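Local atomic coordinates of putative 3-hydroxybutyryl-CoA dehydratase (Rhodopseudomonas palustris, PDB entry 3HIN), a protein that belongs to the enoyl-CoA hydratase/isomerase family and probably acts as a lyase on acyl-CoA thioesters of the 3-hydroxybutyryl-CoA type. Residues P108-L113 with I130-A135; K114-G119 with S136-L141; L124-H129 with V156-L161; R160-A165 with H185-Y190. All blocks are in the same frame, centred on the assembly; numbering follows the deposited sequence.

Contact 1: residues P108-L113 with I130-A135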
loop_
_atom_site.group_PDB
_atom_site.type_symbol
_atom_site.label_atom_id
_atom_site.label_comp_id
_atom_site.label_asym_id
_atom_site.label_seq_id
_atom_site.Cartn_x
_atom_site.Cartn_y
_atom_site.Cartn_z
ATOM N N PRO A 108 -1.429 -9.926 -25.976
ATOM C CA PRO A 108 -2.585 -10.054 -25.065
ATOM C C PRO A 108 -2.905 -11.506 -24.709
ATOM O O PRO A 108 -2.777 -12.404 -25.546
ATOM C CB PRO A 108 -3.747 -9.490 -25.846
ATOM C CG PRO A 108 -3.195 -8.986 -27.178
ATOM C CD PRO A 108 -1.733 -9.184 -27.225
ATOM N N VAL A 109 -3.377 -11.683 -23.480
ATOM C CA VAL A 109 -3.797 -12.985 -22.969
ATOM C C VAL A 109 -5.311 -13.016 -22.800
ATOM O O VAL A 109 -5.907 -12.119 -22.158
ATOM C CB VAL A 109 -3.144 -13.255 -21.644
ATOM C CG1 VAL A 109 -3.551 -14.634 -21.103
ATOM C CG2 VAL A 109 -1.629 -13.148 -21.788
ATOM N N ILE A 110 -5.926 -14.057 -23.375
ATOM C CA ILE A 110 -7.348 -14.231 -23.306
ATOM C C ILE A 110 -7.616 -15.497 -22.505
ATOM O O ILE A 110 -7.062 -16.534 -22.824
ATOM C CB ILE A 110 -7.977 -14.332 -24.773
ATOM C CG1 ILE A 110 -7.601 -13.086 -25.605
ATOM C CG2 ILE A 110 -9.524 -14.501 -24.737
ATOM C CD1 ILE A 110 -6.820 -13.406 -26.819
ATOM N N ALA A 111 -8.501 -15.433 -21.523
ATOM C CA ALA A 111 -8.874 -16.636 -20.755
ATOM C C ALA A 111 -10.276 -17.109 -21.176
ATOM O O ALA A 111 -11.224 -16.313 -21.194
ATOM C CB ALA A 111 -8.843 -16.311 -19.255
ATOM N N ALA A 112 -10.396 -18.380 -21.547
ATOM C CA ALA A 112 -11.649 -18.960 -21.930
ATOM C C ALA A 112 -12.220 -19.591 -20.689
ATOM O O ALA A 112 -11.602 -20.519 -20.144
ATOM C CB ALA A 112 -11.418 -20.005 -23.088
ATOM N N LEU A 113 -13.328 -19.055 -20.165
ATOM C CA LEU A 113 -13.860 -19.527 -18.876
ATOM C C LEU A 113 -15.076 -20.468 -19.011
ATOM O O LEU A 113 -15.968 -20.237 -19.800
ATOM C CB LEU A 113 -14.175 -18.346 -17.969
ATOM C CG LEU A 113 -13.070 -17.281 -17.881
ATOM C CD1 LEU A 113 -13.584 -16.178 -16.965
ATOM C CD2 LEU A 113 -11.777 -17.852 -17.333
ATOM N N ILE A 130 -8.352 -10.199 -21.288
ATOM C CA ILE A 130 -9.760 -10.401 -21.721
ATOM C C ILE A 130 -10.217 -11.774 -21.222
ATOM O O ILE A 130 -9.472 -12.740 -21.257
ATOM C CB ILE A 130 -9.828 -10.374 -23.222
ATOM C CG1 ILE A 130 -9.380 -8.999 -23.755
ATOM C CG2 ILE A 130 -11.233 -10.814 -23.823
ATOM C CD1 ILE A 130 -9.181 -9.023 -25.271
ATOM N N ARG A 131 -11.460 -11.869 -20.796
ATOM C CA ARG A 131 -12.014 -13.142 -20.363
ATOM C C ARG A 131 -13.242 -13.309 -21.237
ATOM O O ARG A 131 -13.968 -12.307 -21.508
ATOM C CB ARG A 131 -12.382 -13.075 -18.846
ATOM C CG ARG A 131 -11.218 -13.156 -17.843
ATOM C CD ARG A 131 -11.528 -12.454 -16.483
ATOM N NE ARG A 131 -11.697 -11.017 -16.746
ATOM C CZ ARG A 131 -10.685 -10.189 -17.042
ATOM N NH1 ARG A 131 -10.938 -8.892 -17.378
ATOM N NH2 ARG A 131 -9.412 -10.612 -17.004
ATOM N N VAL A 132 -13.476 -14.555 -21.691
ATOM C CA VAL A 132 -14.679 -14.944 -22.389
ATOM C C VAL A 132 -15.277 -16.058 -21.538
ATOM O O VAL A 132 -14.564 -17.041 -21.193
ATOM C CB VAL A 132 -14.407 -15.492 -23.803
ATOM C CG1 VAL A 132 -15.716 -15.666 -24.507
ATOM C CG2 VAL A 132 -13.543 -14.562 -24.593
ATOM N N ALA A 133 -16.539 -15.877 -21.164
ATOM C CA ALA A 133 -17.229 -16.816 -20.305
ATOM C C ALA A 133 -18.354 -17.525 -21.069
ATOM O O ALA A 133 -19.236 -16.856 -21.639
ATOM C CB ALA A 133 -17.756 -16.134 -19.043
ATOM N N GLU A 134 -18.257 -18.875 -21.122
ATOM C CA GLU A 134 -19.381 -19.791 -21.449
ATOM C C GLU A 134 -20.499 -19.776 -20.394
ATOM O O GLU A 134 -20.229 -19.427 -19.240
ATOM C CB GLU A 134 -18.858 -21.244 -21.440
ATOM C CG GLU A 134 -18.589 -21.760 -22.737
ATOM C CD GLU A 134 -17.899 -23.108 -22.728
ATOM O OE1 GLU A 134 -18.371 -24.114 -22.136
ATOM O OE2 GLU A 134 -16.885 -23.122 -23.422
ATOM N N ALA A 135 -21.717 -20.235 -20.733
ATOM C CA ALA A 135 -22.794 -20.184 -19.752
ATOM C C ALA A 135 -22.476 -20.900 -18.424
ATOM O O ALA A 135 -22.986 -20.496 -17.382
ATOM C CB ALA A 135 -24.067 -20.745 -20.330
#
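Leu113 lies alongside Arg131, and both side chains leave the paired strands on the face that also carries Ala111 and Ala133. The CB of Leu113 sits 3.5 Å from the carbonyl O of Val132 and touches the methyl of Ala133. Its CG stays near that same oxygen, because CG stands anti to the carbonyl carbon of its own residue (chi1 -47°). From there CD1 continues outward and rests on the first two side-chain carbons of the arginine, 3.8 Å from Arg131 CB and 3.9 Å from Arg131 CG. Strands 109-113 and 130-134 are parallel neighbours in the larger sheet of the crotonase fold, joined by a beta-alpha-beta crossover through helix 120-127. Five backbone bonds alternate between them, from Ile130 N to Val109 O through to Glu134 N to Leu113 O; Leu113 N reaches Val132 O at 2.6 Å, nearly straight (170°). On the reverse face Ile110 CG2 meets Val132 CG2 at 4.0 Å and Ile130 CG2 at 4.2 Å, under helix 197-208. The guanidinium of Arg131 turns off at a bend in its chain, and its NH2 is held by the carbonyls of Ala125 and Ala128.

Contact 2: residues K114-G119 with S136-L141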
loop_
_atom_site.group_PDB
_atom_site.type_symbol
_atom_site.label_atom_id
_atom_site.label_comp_id
_atom_site.label_asym_id
_atom_site.label_seq_id
_atom_site.Cartn_x
_atom_site.Cartn_y
_atom_site.Cartn_z
ATOM N N LYS A 114 -15.078 -21.572 -18.283
ATOM C CA LYS A 114 -16.265 -22.450 -18.221
ATOM C C LYS A 114 -16.256 -23.080 -16.843
ATOM O O LYS A 114 -15.216 -23.074 -16.224
ATOM C CB LYS A 114 -16.164 -23.574 -19.279
ATOM C CG LYS A 114 -14.958 -24.530 -19.104
ATOM C CD LYS A 114 -14.829 -25.402 -20.360
ATOM C CE LYS A 114 -13.474 -26.087 -20.362
ATOM N NZ LYS A 114 -13.204 -26.949 -21.595
ATOM N N GLY A 115 -17.391 -23.625 -16.389
ATOM C CA GLY A 115 -17.456 -24.399 -15.148
ATOM C C GLY A 115 -16.801 -23.594 -14.036
ATOM O O GLY A 115 -16.907 -22.399 -13.989
ATOM N N ALA A 116 -16.074 -24.258 -13.167
ATOM C CA ALA A 116 -15.522 -23.594 -11.986
ATOM C C ALA A 116 -14.422 -22.567 -12.308
ATOM O O ALA A 116 -13.501 -22.831 -13.094
ATOM C CB ALA A 116 -15.064 -24.679 -10.951
ATOM N N VAL A 117 -14.576 -21.343 -11.784
ATOM C CA VAL A 117 -13.528 -20.286 -11.877
ATOM C C VAL A 117 -13.475 -19.706 -10.497
ATOM O O VAL A 117 -14.089 -18.675 -10.188
ATOM C CB VAL A 117 -13.910 -19.180 -12.887
ATOM C CG1 VAL A 117 -12.789 -18.134 -12.966
ATOM C CG2 VAL A 117 -14.307 -19.819 -14.379
ATOM N N ILE A 118 -12.832 -20.423 -9.608
ATOM C CA ILE A 118 -12.976 -20.047 -8.236
ATOM C C ILE A 118 -11.628 -19.928 -7.532
ATOM O O ILE A 118 -10.707 -20.685 -7.851
ATOM C CB ILE A 118 -13.969 -20.990 -7.456
ATOM C CG1 ILE A 118 -13.319 -22.291 -7.057
ATOM C CG2 ILE A 118 -15.252 -21.302 -8.257
ATOM C CD1 ILE A 118 -14.449 -23.426 -6.699
ATOM N N GLY A 119 -11.535 -19.021 -6.534
ATOM C CA GLY A 119 -10.300 -18.934 -5.720
ATOM C C GLY A 119 -9.148 -18.525 -6.629
ATOM O O GLY A 119 -9.303 -17.629 -7.476
ATOM N N SER A 136 -21.658 -21.965 -18.455
ATOM C CA SER A 136 -21.442 -22.818 -17.268
ATOM C C SER A 136 -20.445 -22.185 -16.266
ATOM O O SER A 136 -20.299 -22.664 -15.129
ATOM C CB SER A 136 -20.900 -24.184 -17.703
ATOM O OG SER A 136 -19.605 -23.956 -18.300
ATOM N N ALA A 137 -19.777 -21.103 -16.661
ATOM C CA ALA A 137 -18.680 -20.554 -15.825
ATOM C C ALA A 137 -19.347 -20.007 -14.586
ATOM O O ALA A 137 -20.465 -19.433 -14.663
ATOM C CB ALA A 137 -17.911 -19.467 -16.591
ATOM N N TYR A 138 -18.720 -20.208 -13.434
ATOM C CA TYR A 138 -19.244 -19.612 -12.202
ATOM C C TYR A 138 -18.084 -19.201 -11.316
ATOM O O TYR A 138 -17.024 -19.828 -11.363
ATOM C CB TYR A 138 -20.215 -20.551 -11.465
ATOM C CG TYR A 138 -19.620 -21.881 -11.052
ATOM C CD1 TYR A 138 -19.079 -22.045 -9.801
ATOM C CD2 TYR A 138 -19.608 -22.984 -11.920
ATOM C CE1 TYR A 138 -18.534 -23.251 -9.398
ATOM C CE2 TYR A 138 -19.084 -24.244 -11.519
ATOM C CZ TYR A 138 -18.545 -24.342 -10.251
ATOM O OH TYR A 138 -17.998 -25.508 -9.795
ATOM N N TYR A 139 -18.299 -18.149 -10.533
ATOM C CA TYR A 139 -17.229 -17.404 -9.863
ATOM C C TYR A 139 -17.453 -17.397 -8.364
ATOM O O TYR A 139 -18.628 -17.269 -7.884
ATOM C CB TYR A 139 -17.246 -15.957 -10.286
ATOM C CG TYR A 139 -17.182 -15.753 -11.775
ATOM C CD1 TYR A 139 -15.963 -15.926 -12.463
ATOM C CD2 TYR A 139 -18.330 -15.439 -12.505
ATOM C CE1 TYR A 139 -15.884 -15.776 -13.816
ATOM C CE2 TYR A 139 -18.276 -15.275 -13.919
ATOM C CZ TYR A 139 -17.036 -15.424 -14.544
ATOM O OH TYR A 139 -16.916 -15.276 -15.893
ATOM N N ALA A 140 -16.362 -17.584 -7.625
ATOM C CA ALA A 140 -16.436 -17.573 -6.190
ATOM C C ALA A 140 -15.067 -17.434 -5.579
ATOM O O ALA A 140 -14.038 -17.818 -6.197
ATOM C CB ALA A 140 -17.090 -18.852 -5.656
ATOM N N LEU A 141 -15.071 -16.913 -4.352
ATOM C CA LEU A 141 -13.898 -16.907 -3.509
ATOM C C LEU A 141 -14.211 -17.618 -2.201
ATOM O O LEU A 141 -14.512 -16.974 -1.199
ATOM C CB LEU A 141 -13.475 -15.481 -3.228
ATOM C CG LEU A 141 -13.041 -14.767 -4.485
ATOM C CD1 LEU A 141 -13.105 -13.272 -4.130
ATOM C CD2 LEU A 141 -11.672 -15.173 -4.977
#
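Tyr138 lays its ring over Ala116 CA, with Gly115 lying past the rim. Ala116 CA stands 3.8 Å from the ring centroid of Tyr138, 23° off the normal, in a CH-pi contact displaced toward the rim; the methyl of Ala116 reaches the phenol end, with its CB 3.3 Å from Tyr138 OH. The placement follows from chi1 of 59°, which sets CG of the tyrosine between its own N and carbonyl carbon and folds the ring back across strand 116-118. Ile118 CG2 approaches the ring obliquely and also meets the methyl of Ala140. With an alanine here, Ala116 CA would probably lose the ring that covers it, and Ile118 CG2 would have less to pack on. On the other face of the paired strands Val117 and Tyr139 run side by side, CB to CD1 at 3.9 Å, and the Tyr139 ring also stacks with Phe187. These strands belong to the small second sheet of the crotonase fold. Gly119 occupies the N-cap of helix 120-127; in relatives the glycine-rich start of this helix supplies an oxyanion-hole N-H, and the same is probable here. Ser136 OG accepts the N-H of Gly115 at 2.9 Å, Tyr138 N reaches Gly115 O with a donor tilted 33° from the carbonyl plane, and Gly119 N bonds to Ala140 O at 2.8 Å. Backbone bonds therefore fix the register, a serine hydroxyl supplies the acceptor at the positive-phi glycine that precedes the strand, and the aromatic contacts add dispersion rather than charge.

Contact 3: residues L124-H129 with V156-L161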
loop_
_atom_site.group_PDB
_atom_site.type_symbol
_atom_site.label_atom_id
_atom_site.label_comp_id
_atom_site.label_asym_id
_atom_site.label_seq_id
_atom_site.Cartn_x
_atom_site.Cartn_y
_atom_site.Cartn_z
ATOM N N LEU A 124 -6.153 -16.220 -11.421
ATOM C CA LEU A 124 -5.558 -16.514 -12.722
ATOM C C LEU A 124 -6.335 -15.791 -13.841
ATOM O O LEU A 124 -5.759 -15.101 -14.671
ATOM C CB LEU A 124 -5.678 -18.009 -12.957
ATOM C CG LEU A 124 -5.119 -18.499 -14.268
ATOM C CD1 LEU A 124 -3.797 -17.810 -14.345
ATOM C CD2 LEU A 124 -4.860 -20.032 -14.141
ATOM N N ALA A 125 -7.650 -15.990 -13.849
ATOM C CA ALA A 125 -8.491 -15.339 -14.794
ATOM C C ALA A 125 -8.349 -13.850 -14.720
ATOM O O ALA A 125 -8.392 -13.178 -15.758
ATOM C CB ALA A 125 -9.965 -15.703 -14.579
ATOM N N CYS A 126 -8.201 -13.317 -13.517
ATOM C CA CYS A 126 -8.060 -11.847 -13.362
ATOM C C CYS A 126 -6.809 -11.271 -13.997
ATOM O O CYS A 126 -6.795 -10.080 -14.380
ATOM C CB CYS A 126 -8.148 -11.412 -11.894
ATOM S SG CYS A 126 -9.905 -11.550 -11.416
ATOM N N ALA A 127 -5.739 -12.077 -14.038
ATOM C CA ALA A 127 -4.481 -11.613 -14.560
ATOM C C ALA A 127 -4.570 -11.441 -16.055
ATOM O O ALA A 127 -3.834 -10.613 -16.610
ATOM C CB ALA A 127 -3.321 -12.554 -14.156
ATOM N N ALA A 128 -5.478 -12.210 -16.699
ATOM C CA ALA A 128 -5.661 -12.158 -18.152
ATOM C C ALA A 128 -6.197 -10.785 -18.524
ATOM O O ALA A 128 -6.779 -10.100 -17.681
ATOM C CB ALA A 128 -6.617 -13.185 -18.580
ATOM N N HIS A 129 -6.000 -10.392 -19.777
ATOM C CA HIS A 129 -6.486 -9.107 -20.261
ATOM C C HIS A 129 -7.914 -9.105 -20.667
ATOM O O HIS A 129 -8.588 -8.109 -20.489
ATOM C CB HIS A 129 -5.628 -8.634 -21.443
ATOM C CG HIS A 129 -4.199 -8.629 -21.101
ATOM N ND1 HIS A 129 -3.284 -9.456 -21.703
ATOM C CD2 HIS A 129 -3.538 -7.993 -20.106
ATOM C CE1 HIS A 129 -2.103 -9.288 -21.130
ATOM N NE2 HIS A 129 -2.236 -8.404 -20.158
ATOM N N VAL A 156 -6.064 -7.253 -5.678
ATOM C CA VAL A 156 -5.565 -6.099 -6.531
ATOM C C VAL A 156 -6.311 -6.096 -7.847
ATOM O O VAL A 156 -6.791 -5.073 -8.290
ATOM C CB VAL A 156 -4.048 -6.194 -6.786
ATOM C CG1 VAL A 156 -3.571 -5.236 -7.927
ATOM C CG2 VAL A 156 -3.334 -5.941 -5.469
ATOM N N ARG A 157 -6.399 -7.240 -8.501
ATOM C CA ARG A 157 -6.949 -7.274 -9.862
ATOM C C ARG A 157 -8.442 -7.297 -9.845
ATOM O O ARG A 157 -9.087 -6.673 -10.681
ATOM C CB ARG A 157 -6.452 -8.506 -10.617
ATOM C CG ARG A 157 -4.947 -8.437 -10.781
ATOM C CD ARG A 157 -4.515 -9.519 -11.848
ATOM N NE ARG A 157 -3.071 -9.396 -12.001
ATOM C CZ ARG A 157 -2.170 -10.057 -11.253
ATOM N NH1 ARG A 157 -2.544 -10.994 -10.338
ATOM N NH2 ARG A 157 -0.888 -9.816 -11.468
ATOM N N LEU A 158 -9.024 -8.031 -8.925
ATOM C CA LEU A 158 -10.480 -8.204 -9.007
ATOM C C LEU A 158 -11.278 -6.905 -8.694
ATOM O O LEU A 158 -12.205 -6.550 -9.441
ATOM C CB LEU A 158 -10.956 -9.331 -8.109
ATOM C CG LEU A 158 -12.468 -9.618 -8.227
ATOM C CD1 LEU A 158 -12.899 -10.047 -9.613
ATOM C CD2 LEU A 158 -12.930 -10.795 -7.258
ATOM N N PRO A 159 -10.930 -6.187 -7.615
ATOM C CA PRO A 159 -11.712 -4.990 -7.409
ATOM C C PRO A 159 -11.649 -4.083 -8.604
ATOM O O PRO A 159 -12.538 -3.292 -8.787
ATOM C CB PRO A 159 -10.991 -4.275 -6.234
ATOM C CG PRO A 159 -10.305 -5.310 -5.503
ATOM C CD PRO A 159 -9.878 -6.354 -6.600
ATOM N N ARG A 160 -10.581 -4.137 -9.403
ATOM C CA ARG A 160 -10.534 -3.233 -10.585
ATOM C C ARG A 160 -11.568 -3.696 -11.622
ATOM O O ARG A 160 -11.982 -2.921 -12.438
ATOM C CB ARG A 160 -9.172 -3.178 -11.252
ATOM C CG ARG A 160 -8.129 -2.418 -10.400
ATOM C CD ARG A 160 -6.659 -2.814 -10.827
ATOM N NE ARG A 160 -5.715 -1.810 -10.365
ATOM C CZ ARG A 160 -5.364 -1.590 -9.102
ATOM N NH1 ARG A 160 -4.495 -0.600 -8.782
ATOM N NH2 ARG A 160 -5.785 -2.396 -8.165
ATOM N N LEU A 161 -11.949 -4.977 -11.581
ATOM C CA LEU A 161 -12.947 -5.471 -12.504
ATOM C C LEU A 161 -14.382 -5.272 -11.988
ATOM O O LEU A 161 -15.260 -4.934 -12.758
ATOM C CB LEU A 161 -12.679 -6.992 -12.779
ATOM C CG LEU A 161 -11.328 -7.285 -13.441
ATOM C CD1 LEU A 161 -11.183 -8.802 -13.794
ATOM C CD2 LEU A 161 -11.264 -6.440 -14.802
#
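The guanidinium of Arg157 has the methyl of Ala127 over one face, with Ala127 CB 3.8 Å above the plane and displaced toward the rim. Its NH2 bonds to Gln103 OE1, and the Arg157 side chain also touches Phe99; both partners belong to helix 85-103. Here the C-terminal end of helix 120-127, part of the core of the crotonase fold, meets helix 154-162, and no hydrogen bond crosses between the two segments. The arginine reaches along the helix end because its chain runs extended from CG to NE (chi3 179°). On the way its CD passes 3.4 Å from Ala127 CA and 3.5 Å from Cys126 O, while at its base Arg157 CB lies 3.6 Å from Cys126 CB. Methylenes and backbone thus fill the middle of the contact, and the charged head is carried past it to its amide partner. Cys126 is buried here, and Leu158, one of its partners, packs further on against Leu141 and Met167. The sulfur of Cys126 turns the other way from the arginine chain, anti to the carbonyl carbon of its residue (chi1 -74°), and packs against the CD1 methyls of two leucines, with SG 3.8 Å from Leu158 CD1 and 3.9 Å from Leu161 CD1.

Contact 4: residues R160-A165 with H185-Y190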
loop_
_atom_site.group_PDB
_atom_site.type_symbol
_atom_site.label_atom_id
_atom_site.label_comp_id
_atom_site.label_asym_id
_atom_site.label_seq_id
_atom_site.Cartn_x
_atom_site.Cartn_y
_atom_site.Cartn_z
ATOM N N ARG A 160 -10.581 -4.137 -9.403
ATOM C CA ARG A 160 -10.534 -3.233 -10.585
ATOM C C ARG A 160 -11.568 -3.696 -11.622
ATOM O O ARG A 160 -11.982 -2.921 -12.438
ATOM C CB ARG A 160 -9.172 -3.178 -11.252
ATOM C CG ARG A 160 -8.129 -2.418 -10.400
ATOM C CD ARG A 160 -6.659 -2.814 -10.827
ATOM N NE ARG A 160 -5.715 -1.810 -10.365
ATOM C CZ ARG A 160 -5.364 -1.590 -9.102
ATOM N NH1 ARG A 160 -4.495 -0.600 -8.782
ATOM N NH2 ARG A 160 -5.785 -2.396 -8.165
ATOM N N LEU A 161 -11.949 -4.977 -11.581
ATOM C CA LEU A 161 -12.947 -5.471 -12.504
ATOM C C LEU A 161 -14.382 -5.272 -11.988
ATOM O O LEU A 161 -15.260 -4.934 -12.758
ATOM C CB LEU A 161 -12.679 -6.992 -12.779
ATOM C CG LEU A 161 -11.328 -7.285 -13.441
ATOM C CD1 LEU A 161 -11.183 -8.802 -13.794
ATOM C CD2 LEU A 161 -11.264 -6.440 -14.802
ATOM N N ILE A 162 -14.615 -5.507 -10.695
ATOM C CA ILE A 162 -15.975 -5.642 -10.128
ATOM C C ILE A 162 -16.228 -4.756 -8.928
ATOM O O ILE A 162 -17.359 -4.685 -8.423
ATOM C CB ILE A 162 -16.245 -7.056 -9.704
ATOM C CG1 ILE A 162 -15.512 -7.441 -8.400
ATOM C CG2 ILE A 162 -15.972 -8.036 -10.870
ATOM C CD1 ILE A 162 -16.058 -8.723 -7.770
ATOM N N GLY A 163 -15.186 -4.051 -8.478
ATOM C CA GLY A 163 -15.293 -3.080 -7.343
ATOM C C GLY A 163 -15.130 -3.790 -5.982
ATOM O O GLY A 163 -15.358 -5.050 -5.849
ATOM N N VAL A 164 -14.743 -3.038 -4.955
ATOM C CA VAL A 164 -14.484 -3.678 -3.632
ATOM C C VAL A 164 -15.770 -4.254 -3.005
ATOM O O VAL A 164 -15.783 -5.363 -2.427
ATOM C CB VAL A 164 -13.824 -2.609 -2.676
ATOM C CG1 VAL A 164 -13.706 -3.088 -1.235
ATOM C CG2 VAL A 164 -12.444 -2.273 -3.206
ATOM N N ALA A 165 -16.842 -3.493 -3.123
ATOM C CA ALA A 165 -18.109 -3.845 -2.492
ATOM C C ALA A 165 -18.531 -5.245 -2.857
ATOM O O ALA A 165 -18.889 -6.006 -1.954
ATOM C CB ALA A 165 -19.191 -2.841 -2.829
ATOM N N HIS A 185 -21.438 -7.787 -13.976
ATOM C CA HIS A 185 -20.716 -7.166 -12.836
ATOM C C HIS A 185 -19.274 -6.891 -13.138
ATOM O O HIS A 185 -18.614 -6.173 -12.353
ATOM C CB HIS A 185 -20.791 -7.983 -11.551
ATOM C CG HIS A 185 -22.177 -8.312 -11.109
ATOM N ND1 HIS A 185 -23.130 -7.342 -10.866
ATOM C CD2 HIS A 185 -22.761 -9.504 -10.803
ATOM C CE1 HIS A 185 -24.251 -7.916 -10.448
ATOM N NE2 HIS A 185 -24.061 -9.229 -10.411
ATOM N N GLY A 186 -18.768 -7.451 -14.255
ATOM C CA GLY A 186 -17.419 -7.117 -14.687
ATOM C C GLY A 186 -16.437 -8.275 -14.720
ATOM O O GLY A 186 -15.276 -8.058 -14.965
ATOM N N PHE A 187 -16.903 -9.503 -14.484
ATOM C CA PHE A 187 -16.015 -10.622 -14.437
ATOM C C PHE A 187 -15.440 -10.933 -15.806
ATOM O O PHE A 187 -14.296 -11.399 -15.898
ATOM C CB PHE A 187 -16.696 -11.860 -13.873
ATOM C CG PHE A 187 -17.006 -11.756 -12.385
ATOM C CD1 PHE A 187 -16.173 -12.351 -11.455
ATOM C CD2 PHE A 187 -18.112 -11.054 -11.934
ATOM C CE1 PHE A 187 -16.453 -12.306 -10.084
ATOM C CE2 PHE A 187 -18.410 -11.008 -10.593
ATOM C CZ PHE A 187 -17.552 -11.599 -9.650
ATOM N N SER A 188 -16.245 -10.738 -16.859
ATOM C CA SER A 188 -15.778 -11.017 -18.194
ATOM C C SER A 188 -16.234 -9.948 -19.152
ATOM O O SER A 188 -17.318 -9.362 -19.004
ATOM C CB SER A 188 -16.262 -12.387 -18.688
ATOM O OG SER A 188 -17.700 -12.430 -18.935
ATOM N N GLN A 189 -15.486 -9.715 -20.199
ATOM C CA GLN A 189 -15.953 -8.779 -21.175
ATOM C C GLN A 189 -16.860 -9.466 -22.145
ATOM O O GLN A 189 -17.627 -8.838 -22.800
ATOM C CB GLN A 189 -14.800 -8.174 -21.926
ATOM C CG GLN A 189 -13.892 -7.428 -21.083
ATOM C CD GLN A 189 -12.664 -8.170 -20.821
ATOM O OE1 GLN A 189 -12.689 -9.350 -20.612
ATOM N NE2 GLN A 189 -11.569 -7.483 -20.836
ATOM N N TYR A 190 -16.780 -10.774 -22.222
ATOM C CA TYR A 190 -17.673 -11.466 -23.146
ATOM C C TYR A 190 -18.479 -12.587 -22.466
ATOM O O TYR A 190 -17.956 -13.292 -21.643
ATOM C CB TYR A 190 -16.887 -12.108 -24.295
ATOM C CG TYR A 190 -16.170 -11.123 -25.197
ATOM C CD1 TYR A 190 -16.794 -10.649 -26.373
ATOM C CD2 TYR A 190 -14.881 -10.660 -24.899
ATOM C CE1 TYR A 190 -16.149 -9.734 -27.213
ATOM C CE2 TYR A 190 -14.231 -9.734 -25.762
ATOM C CZ TYR A 190 -14.877 -9.278 -26.872
ATOM O OH TYR A 190 -14.271 -8.342 -27.690
HETATM O O HOH W 1 -15.164 -5.403 -15.930
HETATM O O HOH W 2 -19.573 -4.960 -9.994
#
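Ile162 presses its CG2 methyl onto the ring of Phe187, and this is the tight half of the contact. The methyl sits over the ring centre, CG2 lying 3.9 Å from the Phe187 centroid and 13° off the normal, a CH-pi contact nearly straight down on the face. The second branch goes to the far end of the ring, with Ile162 CD1 at 3.7 Å from Phe187 CZ. Chi1 of 75° puts CG1 between the isoleucine N and carbonyl carbon and CG2 anti to that carbon, which brings both branches onto one ring. Phe187 is itself stacked with Tyr139 and touches Met170, as Ile162 does. Replacing the phenylalanine by an alanine would probably leave both branches of Ile162 facing a gap and deprive Tyr139 of its stacking partner. Within the crotonase fold this joins the end of helix 154-162 to the turn that leaves helix 179-185 for strand 190-192. Both helices finish at a positive-phi glycine, Gly163 and Gly186; a CB on Gly186 would collide with Leu161 O, so the close approach there depends on the missing side chain. On the looser side the backbones do not bond directly, and water fills in. One water donates to Leu161 O (3.2 Å) and Gly186 O (2.8 Å); another donates to Ile162 O (2.7 Å) and His185 O (2.8 Å). These bridges probably ease the mutual repulsion of carbonyls gathered at two helix ends. The same His185 O also receives the C-H of Ile162 CA, at 3.5 Å.

Overall arrangement
From the N terminus, the chain enters strand 109-113, runs on through 114-119 and helix 120-127, and returns in strand 130-134, where contact 1 closes the first loop. Contact 2 closes the next as 136-141 comes beside 114-119, so contacts 1 and 2 cross, and strands of the two sheets are joined in order. Contact 3, opening on 124-129, crosses both before it closes on helix 154-162, tying the crossover helix to helix 154-162. Contact 4 starts on that last helix, sharing Arg160 and Leu161, and closes after contacts 1 and 2 are complete. Its Phe187 and Gln189 lead back to Tyr139 and Arg131, linking the end of the series to both sheets.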